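Local structure of malyl-CoA lyase/beta-methylmalyl-CoA lyase (Methylobacterium extorquens, 5UGR) at residues K52-A55 and R56-I59; H83-Y86 and R87-D91; T239-A242 and R243-A246; S259-D262 and L263-V267. The protein belongs to the HpcH/HpaI aldolase/citrate lyase family, a group of TIM-barrel enzymes, and carries a bound magnesium ion. One frame throughout, in Å; residues are numbered along the deposited sequence. Where two conformers were deposited one is given.

Interaction 1: K52-A55 and R56-I59; sequences KEQA and RKNI
The side-chain amides of Gln-54 and Asn-58 meet one turn apart on helix 52-65 of the TIM barrel, the NE2 edge of the first pointing at OD1 of the second and their planes turned 45° apart. NE2 of Gln-54 sends an N-H almost straight to OD1 of Asn-58, at 3.0 Å. The acceptor lies in the Gln-54 amide plane, yet the donor stands above the carbonyl plane of Asn-58, 42° out of it, so no lone pair of OD1 is met squarely. The bend that brings the Gln-54 amide forward along the helix, toward Asn-58, is at chi2 (60°), after a first torsion that sets CG beside the carbonyl carbon. The other end of this amide also has a partner: a water donates to OE1 and accepts from NZ of Lys-57, whose extended chain crosses Gln-54 at about a right angle. ND2 of Asn-58 bonds to Gly-22 O, fixing the rotation of its amide.

The third flat group, the guanidinium of Arg-56, has Glu-53 CA obliquely placed, 4.0 Å from NH1. Its NE forms a salt bridge with Asp-88 of the next barrel helix. Lys-52 turns its amine away from this contact, to the carbonyl oxygens of Leu-43 and Val-47 and to Asn-78. A second water links backbone and guanidinium, donating to Glu-53 O at 2.8 Å and accepting from Arg-56 NH1 at 3.0 Å.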
ATOM      1  N   LYS A  52      -1.751  16.512  36.863  1.00 19.78           N
ATOM      2  CA  LYS A  52      -2.625  15.793  35.930  1.00 20.53           C
ATOM      3  C   LYS A  52      -3.701  14.957  36.603  1.00 18.87           C
ATOM      4  O   LYS A  52      -4.861  14.939  36.147  1.00 19.07           O
ATOM      5  CB  LYS A  52      -1.813  15.022  34.944  1.00 18.33           C
ATOM      6  CG  LYS A  52      -1.108  15.897  33.894  1.00 18.74           C
ATOM      7  CD  LYS A  52      -0.329  15.067  32.915  1.00 17.53           C
ATOM      8  CE  LYS A  52       0.531  15.868  31.955  1.00 17.49           C
ATOM      9  NZ  LYS A  52      -0.217  16.855  31.154  1.00 16.86           N
ATOM     10  N   GLU A  53      -3.350  14.330  37.742  1.00 20.62           N
ATOM     11  CA  GLU A  53      -4.319  13.455  38.418  1.00 21.81           C
ATOM     12  C   GLU A  53      -5.479  14.310  38.961  1.00 21.40           C
ATOM     13  O   GLU A  53      -6.668  13.955  38.831  1.00 20.19           O
ATOM     14  CB  GLU A  53      -3.612  12.676  39.537  1.00 24.26           C
ATOM     15  CG  GLU A  53      -4.610  11.901  40.350  1.00 32.20           C
ATOM     16  CD  GLU A  53      -4.007  10.990  41.380  1.00 45.09           C
ATOM     17  OE1 GLU A  53      -4.615   9.940  41.648  1.00 60.49           O
ATOM     18  OE2 GLU A  53      -2.967  11.319  41.915  1.00 38.72           O
ATOM     19  N   GLN A  54      -5.127  15.462  39.568  1.00 22.07           N
ATOM     20  CA  GLN A  54      -6.169  16.368  40.084  1.00 22.33           C
ATOM     21  C   GLN A  54      -6.975  17.013  38.979  1.00 20.25           C
ATOM     22  O   GLN A  54      -8.189  17.178  39.096  1.00 19.64           O
ATOM     23  CB  GLN A  54      -5.557  17.426  41.006  1.00 25.16           C
ATOM     24  CG  GLN A  54      -6.577  18.269  41.735  1.00 24.50           C
ATOM     25  CD  GLN A  54      -7.519  17.473  42.627  1.00 28.60           C
ATOM     26  OE1 GLN A  54      -7.083  16.668  43.434  1.00 31.69           O
ATOM     27  NE2 GLN A  54      -8.830  17.675  42.462  1.00 26.02           N
ATOM     28  N   ALA A  55      -6.298  17.357  37.867  1.00 19.41           N
ATOM     29  CA  ALA A  55      -7.026  18.000  36.786  1.00 19.95           C
ATOM     30  C   ALA A  55      -8.089  17.060  36.258  1.00 20.10           C
ATOM     31  O   ALA A  55      -9.182  17.473  35.891  1.00 18.97           O
ATOM     32  CB  ALA A  55      -6.051  18.390  35.679  1.00 18.93           C
ATOM     33  N   ARG A  56      -7.789  15.763  36.259  1.00 18.03           N
ATOM     34  CA  ARG A  56      -8.748  14.761  35.804  1.00 17.03           C
ATOM     35  C   ARG A  56      -9.983  14.754  36.672  1.00 20.28           C
ATOM     36  O   ARG A  56     -11.143  14.776  36.198  1.00 18.90           O
ATOM     37  CB  ARG A  56      -8.063  13.392  35.730  1.00 20.37           C
ATOM     38  CG  ARG A  56      -8.869  12.350  35.043  1.00 19.19           C
ATOM     39  CD  ARG A  56      -8.212  10.988  35.080  1.00 18.35           C
ATOM     40  NE  ARG A  56      -6.839  10.957  34.533  1.00 17.61           N
ATOM     41  CZ  ARG A  56      -5.714  10.563  35.128  1.00 18.19           C
ATOM     42  NH1 ARG A  56      -5.665  10.250  36.420  1.00 19.83           N
ATOM     43  NH2 ARG A  56      -4.590  10.516  34.439  1.00 19.49           N
ATOM     44  N   LYS A  57      -9.738  14.802  37.979  1.00 20.57           N
ATOM     45  CA  LYS A  57     -10.867  14.917  38.902  1.00 21.92           C
ATOM     46  C   LYS A  57     -11.672  16.215  38.755  1.00 20.84           C
ATOM     47  O   LYS A  57     -12.901  16.201  38.752  1.00 20.95           O
ATOM     48  CB  LYS A  57     -10.331  14.771  40.337  1.00 21.91           C
ATOM     49  CG  LYS A  57      -9.775  13.399  40.663  1.00 24.24           C
ATOM     50  CD  LYS A  57      -9.235  13.426  42.101  1.00 30.79           C
ATOM     51  CE  LYS A  57      -8.515  12.132  42.406  1.00 32.60           C
ATOM     52  NZ  LYS A  57      -7.763  12.206  43.687  1.00 38.40           N
ATOM     53  N   ASN A  58     -10.960  17.311  38.570  1.00 20.98           N
ATOM     54  CA  ASN A  58     -11.575  18.622  38.357  1.00 21.42           C
ATOM     55  C   ASN A  58     -12.475  18.596  37.147  1.00 20.04           C
ATOM     56  O   ASN A  58     -13.618  19.122  37.176  1.00 20.83           O
ATOM     57  CB  ASN A  58     -10.555  19.732  38.187  1.00 23.27           C
ATOM     58  CG  ASN A  58      -9.689  19.984  39.428  1.00 20.92           C
ATOM     59  OD1 ASN A  58     -10.036  19.611  40.570  1.00 25.01           O
ATOM     60  ND2 ASN A  58      -8.583  20.661  39.209  1.00 23.06           N
ATOM     61  N   ILE A  59     -11.971  17.976  36.062  1.00 19.38           N
ATOM     62  CA  ILE A  59     -12.780  17.921  34.857  1.00 19.41           C
ATOM     63  C   ILE A  59     -14.055  17.070  34.955  1.00 20.20           C
ATOM     64  O   ILE A  59     -15.108  17.412  34.443  1.00 20.64           O
ATOM     65  CB  ILE A  59     -11.854  17.449  33.661  1.00 18.74           C
ATOM     66  CG1 ILE A  59     -10.934  18.620  33.286  1.00 18.35           C
ATOM     67  CG2 ILE A  59     -12.694  17.002  32.460  1.00 18.34           C
ATOM     68  CD1 ILE A  59      -9.829  18.291  32.287  1.00 19.25           C
TER
HETATM   69  O   HOH W   1      -7.486  11.264  38.613  1.00 21.58           O
HETATM   70  O   HOH W   2      -5.791  14.191  43.079  1.00 38.82           O

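Interaction 2: H83-Y86 and R87-D91; sequences HYMY and RDVVD
Arg-87 lies against the ring of Tyr-86, its neighbour in the first turn of helix 85-95, one of the outer helices of the TIM barrel. In the conformer described, one of two, its CB passes 3.9 Å from Tyr-84 O. CG then comes over one face of the Tyr-86 ring, offset toward the rim, in a CH-pi contact 4.2 Å from the centroid; CE2 is the nearest ring atom. Tyr-86 offers that face because its CG sits between the backbone N and the carbonyl carbon (chi1 74°). Beyond CG the arginine bends at chi2 and again at chi3, leaving its guanidinium plane 65° from the ring. There, in this same conformer, NH2 forms a salt bridge with Asp-91, using the syn lone pair of OD2 at 2.7 Å, although the hydrogen bond is bent, at 134°, and OD2 lies off the guanidinium plane.

The tyrosine hydroxyl is hydrogen-bonded to Glu-94 of a neighbouring subunit, so this face of the helix belongs to the assembly interface. The carboxylate of Asp-88 is held by Arg-56 of helix 52-65 (OD1) and Asn-78 (OD2). On another side of the helix Val-89 packs against helix 110-127 and also meets Met-85 one turn back, where its CG2 is 4.3 Å from the methionine CE.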
ATOM      1  N   HIS A  83       1.740   7.812  30.253  1.00 15.26           N
ATOM      2  CA  HIS A  83       0.959   6.847  31.066  1.00 17.10           C
ATOM      3  C   HIS A  83      -0.390   7.402  31.529  1.00 14.90           C
ATOM      4  O   HIS A  83      -1.264   6.662  31.918  1.00 18.13           O
ATOM      5  CB  HIS A  83       1.765   6.334  32.274  1.00 17.48           C
ATOM      6  CG  HIS A  83       2.060   7.361  33.321  1.00 17.48           C
ATOM      7  ND1 HIS A  83       1.232   7.589  34.405  1.00 24.07           N
ATOM      8  CD2 HIS A  83       3.098   8.203  33.462  1.00 18.66           C
ATOM      9  CE1 HIS A  83       1.785   8.509  35.185  1.00 22.55           C
ATOM     10  NE2 HIS A  83       2.907   8.904  34.634  1.00 27.45           N
ATOM     11  N   TYR A  84      -0.553   8.736  31.476  1.00 14.56           N
ATOM     12  CA  TYR A  84      -1.751   9.385  31.971  1.00 14.42           C
ATOM     13  C   TYR A  84      -3.004   9.066  31.133  1.00 16.05           C
ATOM     14  O   TYR A  84      -4.111   9.119  31.620  1.00 15.07           O
ATOM     15  CB  TYR A  84      -1.591  10.896  31.960  1.00 15.56           C
ATOM     16  CG  TYR A  84      -0.369  11.375  32.684  1.00 15.50           C
ATOM     17  CD1 TYR A  84      -0.348  11.441  34.102  1.00 18.49           C
ATOM     18  CD2 TYR A  84       0.792  11.702  31.968  1.00 19.54           C
ATOM     19  CE1 TYR A  84       0.819  11.862  34.735  1.00 22.61           C
ATOM     20  CE2 TYR A  84       1.935  12.115  32.625  1.00 21.69           C
ATOM     21  CZ  TYR A  84       1.934  12.194  33.990  1.00 22.56           C
ATOM     22  OH  TYR A  84       3.123  12.578  34.584  1.00 30.99           O
ATOM     23  N   MET A  85      -2.770   8.794  29.838  1.00 13.79           N
ATOM     24  CA  MET A  85      -3.876   8.826  28.895  1.00 14.36           C
ATOM     25  C   MET A  85      -4.997   7.810  29.204  1.00 14.28           C
ATOM     26  O   MET A  85      -6.190   8.137  29.115  1.00 14.46           O
ATOM     27  CB  MET A  85      -3.342   8.596  27.473  1.00 13.12           C
ATOM     28  CG  MET A  85      -4.400   8.835  26.444  1.00 14.87           C
ATOM     29  SD  MET A  85      -4.350   7.681  25.059  1.00 15.35           S
ATOM     30  CE  MET A  85      -5.185   6.286  25.840  1.00 16.47           C
ATOM     31  N   TYR A  86      -4.622   6.569  29.507  1.00 13.77           N
ATOM     32  CA  TYR A  86      -5.697   5.565  29.634  1.00 14.88           C
ATOM     33  C   TYR A  86      -6.655   5.913  30.788  1.00 15.01           C
ATOM     34  O   TYR A  86      -7.846   5.693  30.670  1.00 15.58           O
ATOM     35  CB  TYR A  86      -5.191   4.126  29.753  1.00 16.51           C
ATOM     36  CG  TYR A  86      -4.572   3.727  31.079  1.00 14.46           C
ATOM     37  CD1 TYR A  86      -3.254   4.037  31.381  1.00 16.92           C
ATOM     38  CD2 TYR A  86      -5.310   3.008  32.007  1.00 16.47           C
ATOM     39  CE1 TYR A  86      -2.665   3.640  32.545  1.00 16.68           C
ATOM     40  CE2 TYR A  86      -4.729   2.611  33.194  1.00 15.95           C
ATOM     41  CZ  TYR A  86      -3.408   2.937  33.468  1.00 17.97           C
ATOM     42  OH  TYR A  86      -2.809   2.472  34.645  1.00 19.91           O
ATOM     43  N   ARG A  87      -6.125   6.495  31.849  0.50 14.84           N
ATOM     44  CA  ARG A  87      -6.992   6.926  32.929  0.50 16.47           C
ATOM     45  C   ARG A  87      -7.835   8.169  32.608  0.50 16.95           C
ATOM     46  O   ARG A  87      -8.975   8.266  33.029  0.50 16.92           O
ATOM     47  CB  ARG A  87      -6.171   7.056  34.201  0.50 18.04           C
ATOM     48  CG  ARG A  87      -6.264   5.723  34.929  0.50 20.48           C
ATOM     49  CD  ARG A  87      -7.210   5.827  36.147  0.50 23.63           C
ATOM     50  NE  ARG A  87      -6.252   6.286  37.082  0.50 30.62           N
ATOM     51  CZ  ARG A  87      -6.460   7.049  38.117  0.50 24.84           C
ATOM     52  NH1 ARG A  87      -5.389   7.357  38.768  0.50 26.94           N
ATOM     53  NH2 ARG A  87      -7.683   7.453  38.480  0.50 23.38           N
ATOM     54  N   ASP A  88      -7.311   9.057  31.766  1.00 15.74           N
ATOM     55  CA  ASP A  88      -8.101  10.164  31.241  1.00 15.76           C
ATOM     56  C   ASP A  88      -9.375   9.657  30.547  1.00 16.34           C
ATOM     57  O   ASP A  88     -10.469  10.117  30.806  1.00 16.97           O
ATOM     58  CB  ASP A  88      -7.317  11.005  30.247  1.00 15.77           C
ATOM     59  CG  ASP A  88      -6.074  11.671  30.809  1.00 16.35           C
ATOM     60  OD1 ASP A  88      -5.924  11.850  32.071  1.00 16.38           O
ATOM     61  OD2 ASP A  88      -5.199  12.087  29.951  1.00 14.99           O
ATOM     62  N   VAL A  89      -9.173   8.702  29.637  1.00 14.80           N
ATOM     63  CA  VAL A  89     -10.284   8.203  28.839  1.00 15.11           C
ATOM     64  C   VAL A  89     -11.240   7.386  29.704  1.00 15.32           C
ATOM     65  O   VAL A  89     -12.454   7.605  29.690  1.00 16.23           O
ATOM     66  CB  VAL A  89      -9.777   7.404  27.623  1.00 14.40           C
ATOM     67  CG1 VAL A  89     -10.929   6.841  26.799  1.00 16.22           C
ATOM     68  CG2 VAL A  89      -8.902   8.309  26.721  1.00 15.61           C
ATOM     69  N   VAL A  90     -10.697   6.420  30.421  1.00 14.94           N
ATOM     70  CA  VAL A  90     -11.545   5.531  31.253  1.00 15.75           C
ATOM     71  C   VAL A  90     -12.330   6.358  32.286  1.00 16.97           C
ATOM     72  O   VAL A  90     -13.551   6.270  32.353  1.00 16.63           O
ATOM     73  CB  VAL A  90     -10.696   4.441  31.961  1.00 16.16           C
ATOM     74  CG1 VAL A  90     -11.535   3.722  33.035  1.00 19.65           C
ATOM     75  CG2 VAL A  90     -10.199   3.426  30.938  1.00 15.71           C
ATOM     76  N   ASP A  91     -11.631   7.171  33.073  1.00 17.05           N
ATOM     77  CA  ASP A  91     -12.326   7.827  34.204  1.00 17.05           C
ATOM     78  C   ASP A  91     -13.376   8.829  33.708  1.00 17.54           C
ATOM     79  O   ASP A  91     -14.489   8.890  34.220  1.00 19.20           O
ATOM     80  CB  ASP A  91     -11.363   8.513  35.145  1.00 19.31           C
ATOM     81  CG  ASP A  91     -10.502   7.570  35.911  1.00 20.88           C
ATOM     82  OD1 ASP A  91     -10.660   6.343  35.798  1.00 23.33           O
ATOM     83  OD2 ASP A  91      -9.734   8.091  36.764  1.00 23.43           O
TER

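Interaction 3: T239-A242 and R243-A246; sequences TSAA and RRCA
Four consecutive backbone bonds join 239-242 to 243-246, each from an N-H to the carbonyl oxygen four residues earlier, in regular alpha-helical geometry. They belong to helix 235-248, which links strands 223-226 and 252-255 as the crossover of a beta-alpha-beta unit in the TIM barrel. The bond from Arg-243 N to Thr-239 O measures 2.8 Å, and the one from Cys-245 N to Ala-241 O is longer, at 3.1 Å.

Two arginines then run back along the helix in different ways. Arg-243, in the conformer described, one of two, is extended from CG to NE and lies beside Thr-239, both side chains pointing the same way. In that conformer the threonine methyl CG2 rests over one face of the guanidinium, offset toward its rim and 3.6 Å from CZ. That methyl is the branch available because OG1 is turned beside the backbone N (chi1 -66°), where it bonds to Pro-235 O. A methyl group thus lies on the flat guanidinium face, with no hydrogen bond between the two side chains.

Arg-244 is bent at chi3 (65°), which folds its guanidinium over Ala-241, with CA of that residue above one face. Asp-204 makes a salt bridge to NE, and Ser-187 of a neighbouring subunit takes a hydrogen bond from NH1, so this arginine ties the helix both to Asp-204 elsewhere in the chain and to the neighbouring subunit. Ser-240 OG lies near the guanidinium plane but does not bond to it directly. A water in that plane joins them instead, 2.8 Å from Arg-244 NH1 and 2.7 Å from Ser-240 OG.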
ATOM      1  N   THR A 239      -6.803  38.549  13.859  1.00 14.72           N
ATOM      2  CA  THR A 239      -7.831  38.659  12.835  1.00 15.66           C
ATOM      3  C   THR A 239      -7.231  38.400  11.447  1.00 14.01           C
ATOM      4  O   THR A 239      -7.835  37.716  10.612  1.00 16.20           O
ATOM      5  CB  THR A 239      -8.523  40.021  12.900  1.00 15.89           C
ATOM      6  OG1 THR A 239      -9.236  40.090  14.145  1.00 20.13           O
ATOM      7  CG2 THR A 239      -9.511  40.191  11.788  1.00 19.20           C
ATOM      8  N   SER A 240      -6.024  38.922  11.188  1.00 15.37           N
ATOM      9  CA  SER A 240      -5.362  38.637   9.926  1.00 15.32           C
ATOM     10  C   SER A 240      -5.125  37.130   9.743  1.00 14.49           C
ATOM     11  O   SER A 240      -5.422  36.559   8.690  1.00 14.50           O
ATOM     12  CB  SER A 240      -4.028  39.399   9.817  1.00 15.85           C
ATOM     13  OG  SER A 240      -3.245  38.923   8.744  1.00 16.16           O
ATOM     14  N   ALA A 241      -4.590  36.476  10.760  1.00 14.38           N
ATOM     15  CA  ALA A 241      -4.337  35.047  10.690  1.00 14.36           C
ATOM     16  C   ALA A 241      -5.638  34.254  10.460  1.00 13.33           C
ATOM     17  O   ALA A 241      -5.684  33.307   9.661  1.00 14.08           O
ATOM     18  CB  ALA A 241      -3.676  34.550  11.973  1.00 16.08           C
ATOM     19  N   ALA A 242      -6.690  34.653  11.188  1.00 12.82           N
ATOM     20  CA  ALA A 242      -7.995  34.006  11.048  1.00 14.60           C
ATOM     21  C   ALA A 242      -8.572  34.200   9.655  1.00 13.96           C
ATOM     22  O   ALA A 242      -9.066  33.207   9.072  1.00 14.56           O
ATOM     23  CB  ALA A 242      -8.949  34.522  12.102  1.00 14.09           C
ATOM     24  N   ARG A 243      -8.572  35.441   9.143  1.00 14.27           N
ATOM     25  CA  ARG A 243      -9.114  35.668   7.838  0.50 13.14           C
ATOM     26  C   ARG A 243      -8.322  34.969   6.752  1.00 13.36           C
ATOM     27  O   ARG A 243      -8.893  34.551   5.738  1.00 15.04           O
ATOM     28  CB  ARG A 243      -9.232  37.167   7.562  0.50 13.92           C
ATOM     29  CG  ARG A 243     -10.361  37.828   8.347  0.50 14.02           C
ATOM     30  CD  ARG A 243     -10.345  39.364   8.203  0.50 15.83           C
ATOM     31  NE  ARG A 243     -11.547  39.921   8.799  0.50 19.86           N
ATOM     32  CZ  ARG A 243     -11.721  41.199   9.149  0.50 26.01           C
ATOM     33  NH1 ARG A 243     -12.880  41.527   9.700  0.50 32.55           N
ATOM     34  NH2 ARG A 243     -10.772  42.125   8.949  0.50 28.03           N
ATOM     35  N   ARG A 244      -7.010  34.839   6.945  1.00 13.11           N
ATOM     36  CA  ARG A 244      -6.166  34.171   5.958  1.00 14.20           C
ATOM     37  C   ARG A 244      -6.537  32.672   5.860  1.00 13.44           C
ATOM     38  O   ARG A 244      -6.808  32.148   4.761  1.00 13.59           O
ATOM     39  CB  ARG A 244      -4.675  34.356   6.273  1.00 14.06           C
ATOM     40  CG  ARG A 244      -3.785  33.590   5.349  1.00 14.61           C
ATOM     41  CD  ARG A 244      -2.286  33.868   5.467  1.00 15.09           C
ATOM     42  NE  ARG A 244      -1.716  33.469   6.739  1.00 15.68           N
ATOM     43  CZ  ARG A 244      -1.472  34.271   7.773  1.00 15.81           C
ATOM     44  NH1 ARG A 244      -1.707  35.583   7.738  1.00 15.51           N
ATOM     45  NH2 ARG A 244      -0.930  33.759   8.856  1.00 15.94           N
ATOM     46  N   CYS A 245      -6.650  31.970   6.994  1.00 14.14           N
ATOM     47  CA  CYS A 245      -7.032  30.570   6.883  1.00 14.11           C
ATOM     48  C   CYS A 245      -8.492  30.416   6.501  1.00 14.13           C
ATOM     49  O   CYS A 245      -8.840  29.459   5.814  1.00 14.92           O
ATOM     50  CB  CYS A 245      -6.660  29.800   8.109  1.00 14.86           C
ATOM     51  SG  CYS A 245      -7.591  30.078   9.582  1.00 16.02           S
ATOM     52  N   ALA A 246      -9.351  31.330   6.926  1.00 14.06           N
ATOM     53  CA  ALA A 246     -10.764  31.264   6.477  1.00 15.73           C
ATOM     54  C   ALA A 246     -10.848  31.358   4.967  1.00 13.80           C
ATOM     55  O   ALA A 246     -11.711  30.694   4.343  1.00 14.80           O
ATOM     56  CB  ALA A 246     -11.566  32.369   7.130  1.00 15.75           C
TER
HETATM   57  O   HOH W   3      -0.849  37.815   9.270  1.00 17.17           O

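Interaction 4: S259-D262 and L263-V267; sequences SQID and LANEV
Ile-261 and Asn-265 lie side by side on helix 259-268, pointing the same way, with the methyl CG2 of the isoleucine 3.7 Å from ND2 of the asparagine. This helix follows strand 252-255, the last of the TIM barrel, and its buried side chains Ile-261 and Ala-264 pack on the barrel wall: Ile-261 meets Ala-255 and Leu-18, Ala-264 meets Ser-16. Asn-265, partly exposed, stands at the margin of this packing. Its CG, set beside the backbone N (chi1 -75°), also comes 3.4 Å from Ile-261 O. That carbonyl already accepts the backbone N-H of Asn-265 at 2.9 Å, and the amide spends its own polar atoms elsewhere, OD1 on Ser-16 OG and ND2 on Lys-35 O. Gln-260 is likewise held, its amide bonded to Ile-256 N and Phe-229 O.

The opposite character appears at Asp-262, Ser-259 and Glu-266, which are exposed. The carboxylate of Asp-262 does not touch Asn-265; a water bridges them, donating to Asp-262 OD1 at 2.7 Å and accepting from Asn-265 ND2 at 3.0 Å. Glu-266 contributes little more than its CB, 3.4 Å from Asp-262 O. Between these extremes stands Leu-263, whose CG rests 3.6 Å from Ser-259 O while its side chain also packs on Pro-235 and Tyr-238 of helix 235-248.

Asn-265 therefore works at the border of the two regions. OD1 reaches Ser-16 on strand 16-21, while ND2 is shared between Lys-35 O and the water, and the bonds at both ends of the amide settle its rotation.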
ATOM      1  N   SER A 259     -10.524  37.123  24.858  1.00 23.16           N
ATOM      2  CA  SER A 259     -10.650  38.131  23.791  1.00 25.04           C
ATOM      3  C   SER A 259     -10.705  37.554  22.379  1.00 20.90           C
ATOM      4  O   SER A 259     -11.261  38.151  21.483  1.00 23.01           O
ATOM      5  CB  SER A 259      -9.499  39.111  23.841  1.00 26.59           C
ATOM      6  OG  SER A 259      -8.232  38.505  23.491  1.00 27.22           O
ATOM      7  N   GLN A 260     -10.164  36.372  22.219  1.00 18.81           N
ATOM      8  CA  GLN A 260     -10.110  35.768  20.901  1.00 17.53           C
ATOM      9  C   GLN A 260     -11.416  35.105  20.455  1.00 18.05           C
ATOM     10  O   GLN A 260     -11.628  34.885  19.267  1.00 18.74           O
ATOM     11  CB  GLN A 260      -8.956  34.803  20.806  1.00 17.14           C
ATOM     12  CG  GLN A 260      -7.616  35.467  20.915  1.00 18.31           C
ATOM     13  CD  GLN A 260      -6.468  34.512  21.004  1.00 16.46           C
ATOM     14  OE1 GLN A 260      -6.629  33.322  21.336  1.00 17.23           O
ATOM     15  NE2 GLN A 260      -5.273  35.022  20.768  1.00 17.28           N
ATOM     16  N   ILE A 261     -12.311  34.852  21.398  1.00 16.33           N
ATOM     17  CA  ILE A 261     -13.579  34.199  21.089  1.00 17.07           C
ATOM     18  C   ILE A 261     -14.430  34.994  20.124  1.00 17.14           C
ATOM     19  O   ILE A 261     -14.882  34.440  19.110  1.00 17.92           O
ATOM     20  CB  ILE A 261     -14.377  33.893  22.369  1.00 19.18           C
ATOM     21  CG1 ILE A 261     -13.618  32.900  23.275  1.00 19.14           C
ATOM     22  CG2 ILE A 261     -15.743  33.317  22.049  1.00 20.11           C
ATOM     23  CD1 ILE A 261     -14.193  32.774  24.675  1.00 22.50           C
ATOM     24  N   ASP A 262     -14.634  36.292  20.400  1.00 18.02           N
ATOM     25  CA  ASP A 262     -15.485  37.111  19.533  1.00 19.26           C
ATOM     26  C   ASP A 262     -14.810  37.283  18.166  1.00 18.22           C
ATOM     27  O   ASP A 262     -15.489  37.355  17.128  1.00 19.87           O
ATOM     28  CB  ASP A 262     -15.749  38.482  20.165  1.00 20.84           C
ATOM     29  CG  ASP A 262     -16.774  38.430  21.294  1.00 29.23           C
ATOM     30  OD1 ASP A 262     -17.433  37.398  21.521  1.00 29.30           O
ATOM     31  OD2 ASP A 262     -16.878  39.446  21.998  1.00 32.16           O
ATOM     32  N   LEU A 263     -13.480  37.349  18.165  1.00 16.56           N
ATOM     33  CA  LEU A 263     -12.738  37.563  16.911  1.00 16.86           C
ATOM     34  C   LEU A 263     -12.936  36.347  15.983  1.00 18.72           C
ATOM     35  O   LEU A 263     -13.252  36.516  14.807  1.00 19.29           O
ATOM     36  CB  LEU A 263     -11.254  37.858  17.120  1.00 19.03           C
ATOM     37  CG  LEU A 263     -10.875  39.036  17.990  1.00 20.01           C
ATOM     38  CD1 LEU A 263      -9.393  39.101  18.178  1.00 21.73           C
ATOM     39  CD2 LEU A 263     -11.394  40.302  17.371  1.00 25.65           C
ATOM     40  N   ALA A 264     -12.824  35.132  16.541  1.00 16.54           N
ATOM     41  CA  ALA A 264     -13.032  33.894  15.758  1.00 16.79           C
ATOM     42  C   ALA A 264     -14.475  33.784  15.338  1.00 15.08           C
ATOM     43  O   ALA A 264     -14.774  33.455  14.162  1.00 17.01           O
ATOM     44  CB  ALA A 264     -12.603  32.668  16.542  1.00 16.81           C
ATOM     45  N   ASN A 265     -15.397  34.053  16.277  1.00 15.14           N
ATOM     46  CA  ASN A 265     -16.787  33.960  15.879  1.00 16.36           C
ATOM     47  C   ASN A 265     -17.152  34.855  14.724  1.00 17.15           C
ATOM     48  O   ASN A 265     -17.951  34.469  13.840  1.00 19.57           O
ATOM     49  CB  ASN A 265     -17.695  34.209  17.060  1.00 17.74           C
ATOM     50  CG  ASN A 265     -17.743  33.004  18.036  1.00 18.30           C
ATOM     51  OD1 ASN A 265     -17.356  31.891  17.712  1.00 18.38           O
ATOM     52  ND2 ASN A 265     -18.213  33.249  19.249  1.00 17.72           N
ATOM     53  N   GLU A 266     -16.616  36.071  14.728  1.00 17.02           N
ATOM     54  CA  GLU A 266     -16.952  37.012  13.653  1.00 18.32           C
ATOM     55  C   GLU A 266     -16.360  36.553  12.309  1.00 17.12           C
ATOM     56  O   GLU A 266     -17.038  36.572  11.284  1.00 20.58           O
ATOM     57  CB  GLU A 266     -16.404  38.408  13.977  1.00 21.84           C
ATOM     58  CG  GLU A 266     -16.672  39.413  12.844  1.00 37.62           C
ATOM     59  CD  GLU A 266     -16.730  40.874  13.319  1.00 57.57           C
ATOM     60  OE1 GLU A 266     -15.756  41.340  13.965  1.00 75.86           O
ATOM     61  OE2 GLU A 266     -17.758  41.555  13.033  1.00 79.71           O
ATOM     62  N   VAL A 267     -15.078  36.135  12.315  1.00 16.13           N
ATOM     63  CA  VAL A 267     -14.415  35.814  11.059  1.00 16.40           C
ATOM     64  C   VAL A 267     -15.039  34.583  10.407  1.00 16.04           C
ATOM     65  O   VAL A 267     -15.244  34.592   9.177  1.00 17.84           O
ATOM     66  CB  VAL A 267     -12.913  35.575  11.297  1.00 16.13           C
ATOM     67  CG1 VAL A 267     -12.263  34.889  10.107  1.00 17.19           C
ATOM     68  CG2 VAL A 267     -12.233  36.895  11.583  1.00 19.17           C
TER
HETATM   69  O   HOH W   4     -19.008  36.047  19.849  1.00 26.02           O

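The four contacts are short pieces, about two turns each, of outer helices round one barrel, grouped in two pairs. Interactions 1 and 2 touch directly, chiefly through a salt bridge of 2.8 Å between Arg-56 NE and Asp-88 OD1. Interactions 3 and 4 adjoin through packing of Val-267 against Ala-242, Arg-243 and Ala-246. The centres of interactions 2 and 3 are about 35 Å apart. Interactions 1 and 4 have three exposed residues each and 3 has one, whereas the touching residues of 2 are buried or partly exposed. Waters bridge side chains in 1, 3 and 4, and in 1 another links a backbone carbonyl to a side chain; 2 relies on ring packing and an ion pair. Both 2 and 3 border other subunits.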